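Local atomic coordinates of cytochrome c2 (Rhodobacter sphaeroides, PDB entry 1CXC), a protein that carries electrons through its covalently attached heme c, serving as electron donor to the oxidized bacteriochlorophyll in bacterial photophosphorylation. Residues His111-Trp114 and Ala115-Gln119. Sequence-based numbering, arbitrary orientation.
Sequences HNIW and AYLQQ
The carbonyl oxygen of I113 accepts a hydrogen bond from the backbone N-H of L117 at 3.0 Å (N to O), and two carbons pack against the same atom as nonpolar neighbours: L117 CG lies 3.3 Å from I113 O, and Y116 CB 3.4 Å from it. Q118 N bonds to W114 O one step on, with an N-H...O angle of 152°. Together with A115 to H111 and Y116 to N112, these i to i+4 bonds identify continuous alpha-helix, here within the C-terminal helix 107-120 of the cytochrome c fold, which packs on helix 5-11 through I113 and Y116. The indole of W114 reaches both L117 and Q118 because chi1 (-178°) carries CG to the side opposite the backbone N. L117 CD1 approaches W114 CE3 obliquely at 4.1 Å, whereas Q118 CG lies 3.8 Å from W114 NE1, the side-chain amide of Q118 turned 75° from the indole plane. The ring of F76, from helix 73-81, also meets this indole. Cut back to an alanine, position W114 would be likely to leave L117 CD1, Q118 CG and the F76 ring without the aromatic surface they share. One turn apart, I113 CG2 and L117 CD1 make a looser apolar contact at 4.3 Å, and I113 also touches the heme.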
loop_
_atom_site.group_PDB
_atom_site.type_symbol
_atom_site.label_atom_id
_atom_site.label_comp_id
_atom_site.label_asym_id
_atom_site.label_seq_id
_atom_site.Cartn_x
_atom_site.Cartn_y
_atom_site.Cartn_z
ATOM N N HIS A 111 2.630 -7.873 8.113
ATOM C CA HIS A 111 2.130 -9.126 7.605
ATOM C C HIS A 111 0.636 -9.272 7.880
ATOM O O HIS A 111 -0.078 -9.863 7.092
ATOM C CB HIS A 111 2.872 -10.282 8.259
ATOM C CG HIS A 111 4.283 -10.456 7.742
ATOM N ND1 HIS A 111 4.535 -10.900 6.525
ATOM C CD2 HIS A 111 5.436 -10.213 8.417
ATOM C CE1 HIS A 111 5.831 -10.914 6.418
ATOM N NE2 HIS A 111 6.371 -10.524 7.552
ATOM N N ASN A 112 0.142 -8.853 9.058
ATOM C CA ASN A 112 -1.286 -8.963 9.364
ATOM C C ASN A 112 -2.128 -8.118 8.432
ATOM O O ASN A 112 -3.208 -8.516 7.992
ATOM C CB ASN A 112 -1.570 -8.547 10.802
ATOM C CG ASN A 112 -0.960 -9.497 11.825
ATOM O OD1 ASN A 112 -0.720 -9.120 12.988
ATOM N ND2 ASN A 112 -0.641 -10.738 11.431
ATOM N N ILE A 113 -1.678 -6.909 8.164
ATOM C CA ILE A 113 -2.380 -6.029 7.262
ATOM C C ILE A 113 -2.373 -6.609 5.849
ATOM O O ILE A 113 -3.406 -6.623 5.183
ATOM C CB ILE A 113 -1.730 -4.637 7.292
ATOM C CG1 ILE A 113 -2.045 -3.901 8.595
ATOM C CG2 ILE A 113 -2.202 -3.828 6.089
ATOM C CD1 ILE A 113 -1.298 -2.569 8.726
ATOM N N TRP A 114 -1.301 -7.300 5.434
ATOM C CA TRP A 114 -1.317 -7.892 4.104
ATOM C C TRP A 114 -2.344 -9.021 4.062
ATOM O O TRP A 114 -3.081 -9.182 3.090
ATOM C CB TRP A 114 0.067 -8.442 3.734
ATOM C CG TRP A 114 0.074 -9.021 2.300
ATOM C CD1 TRP A 114 0.083 -10.374 2.082
ATOM C CD2 TRP A 114 0.001 -8.306 1.135
ATOM N NE1 TRP A 114 0.039 -10.531 0.761
ATOM C CE2 TRP A 114 -0.033 -9.317 0.167
ATOM C CE3 TRP A 114 -0.060 -6.976 0.769
ATOM C CZ2 TRP A 114 -0.139 -9.001 -1.186
ATOM C CZ3 TRP A 114 -0.153 -6.662 -0.582
ATOM C CH2 TRP A 114 -0.190 -7.661 -1.552
ATOM N N ALA A 115 -2.455 -9.812 5.128
ATOM C CA ALA A 115 -3.426 -10.886 5.134
ATOM C C ALA A 115 -4.859 -10.344 5.095
ATOM O O ALA A 115 -5.753 -10.914 4.452
ATOM C CB ALA A 115 -3.245 -11.729 6.395
ATOM N N TYR A 116 -5.073 -9.178 5.713
ATOM C CA TYR A 116 -6.378 -8.536 5.716
ATOM C C TYR A 116 -6.708 -8.047 4.301
ATOM O O TYR A 116 -7.780 -8.301 3.759
ATOM C CB TYR A 116 -6.320 -7.372 6.718
ATOM C CG TYR A 116 -7.472 -6.379 6.645
ATOM C CD1 TYR A 116 -8.772 -6.820 6.836
ATOM C CD2 TYR A 116 -7.215 -5.053 6.375
ATOM C CE1 TYR A 116 -9.839 -5.938 6.756
ATOM C CE2 TYR A 116 -8.268 -4.168 6.290
ATOM C CZ TYR A 116 -9.571 -4.614 6.481
ATOM O OH TYR A 116 -10.633 -3.724 6.377
ATOM N N LEU A 117 -5.721 -7.566 3.567
ATOM C CA LEU A 117 -5.953 -7.090 2.207
ATOM C C LEU A 117 -6.225 -8.244 1.259
ATOM O O LEU A 117 -6.915 -8.090 0.265
ATOM C CB LEU A 117 -4.753 -6.292 1.705
ATOM C CG LEU A 117 -4.433 -5.016 2.456
ATOM C CD1 LEU A 117 -3.124 -4.446 1.942
ATOM C CD2 LEU A 117 -5.576 -4.025 2.334
ATOM N N GLN A 118 -5.621 -9.397 1.495
ATOM C CA GLN A 118 -5.896 -10.546 0.668
ATOM C C GLN A 118 -7.312 -11.027 0.944
ATOM O O GLN A 118 -7.845 -11.872 0.225
ATOM C CB GLN A 118 -4.898 -11.652 0.971
ATOM C CG GLN A 118 -3.592 -11.424 0.234
ATOM C CD GLN A 118 -3.641 -11.969 -1.198
ATOM O OE1 GLN A 118 -2.647 -12.416 -1.743
ATOM N NE2 GLN A 118 -4.784 -11.977 -1.864
ATOM N N GLN A 119 -7.923 -10.601 2.058
ATOM C CA GLN A 119 -9.286 -11.011 2.330
ATOM C C GLN A 119 -10.287 -10.020 1.801
ATOM O O GLN A 119 -11.247 -10.393 1.165
ATOM C CB GLN A 119 -9.589 -11.102 3.816
ATOM C CG GLN A 119 -8.751 -12.120 4.552
ATOM C CD GLN A 119 -8.981 -13.517 4.036
ATOM O OE1 GLN A 119 -10.111 -13.938 3.803
ATOM N NE2 GLN A 119 -7.905 -14.257 3.792
#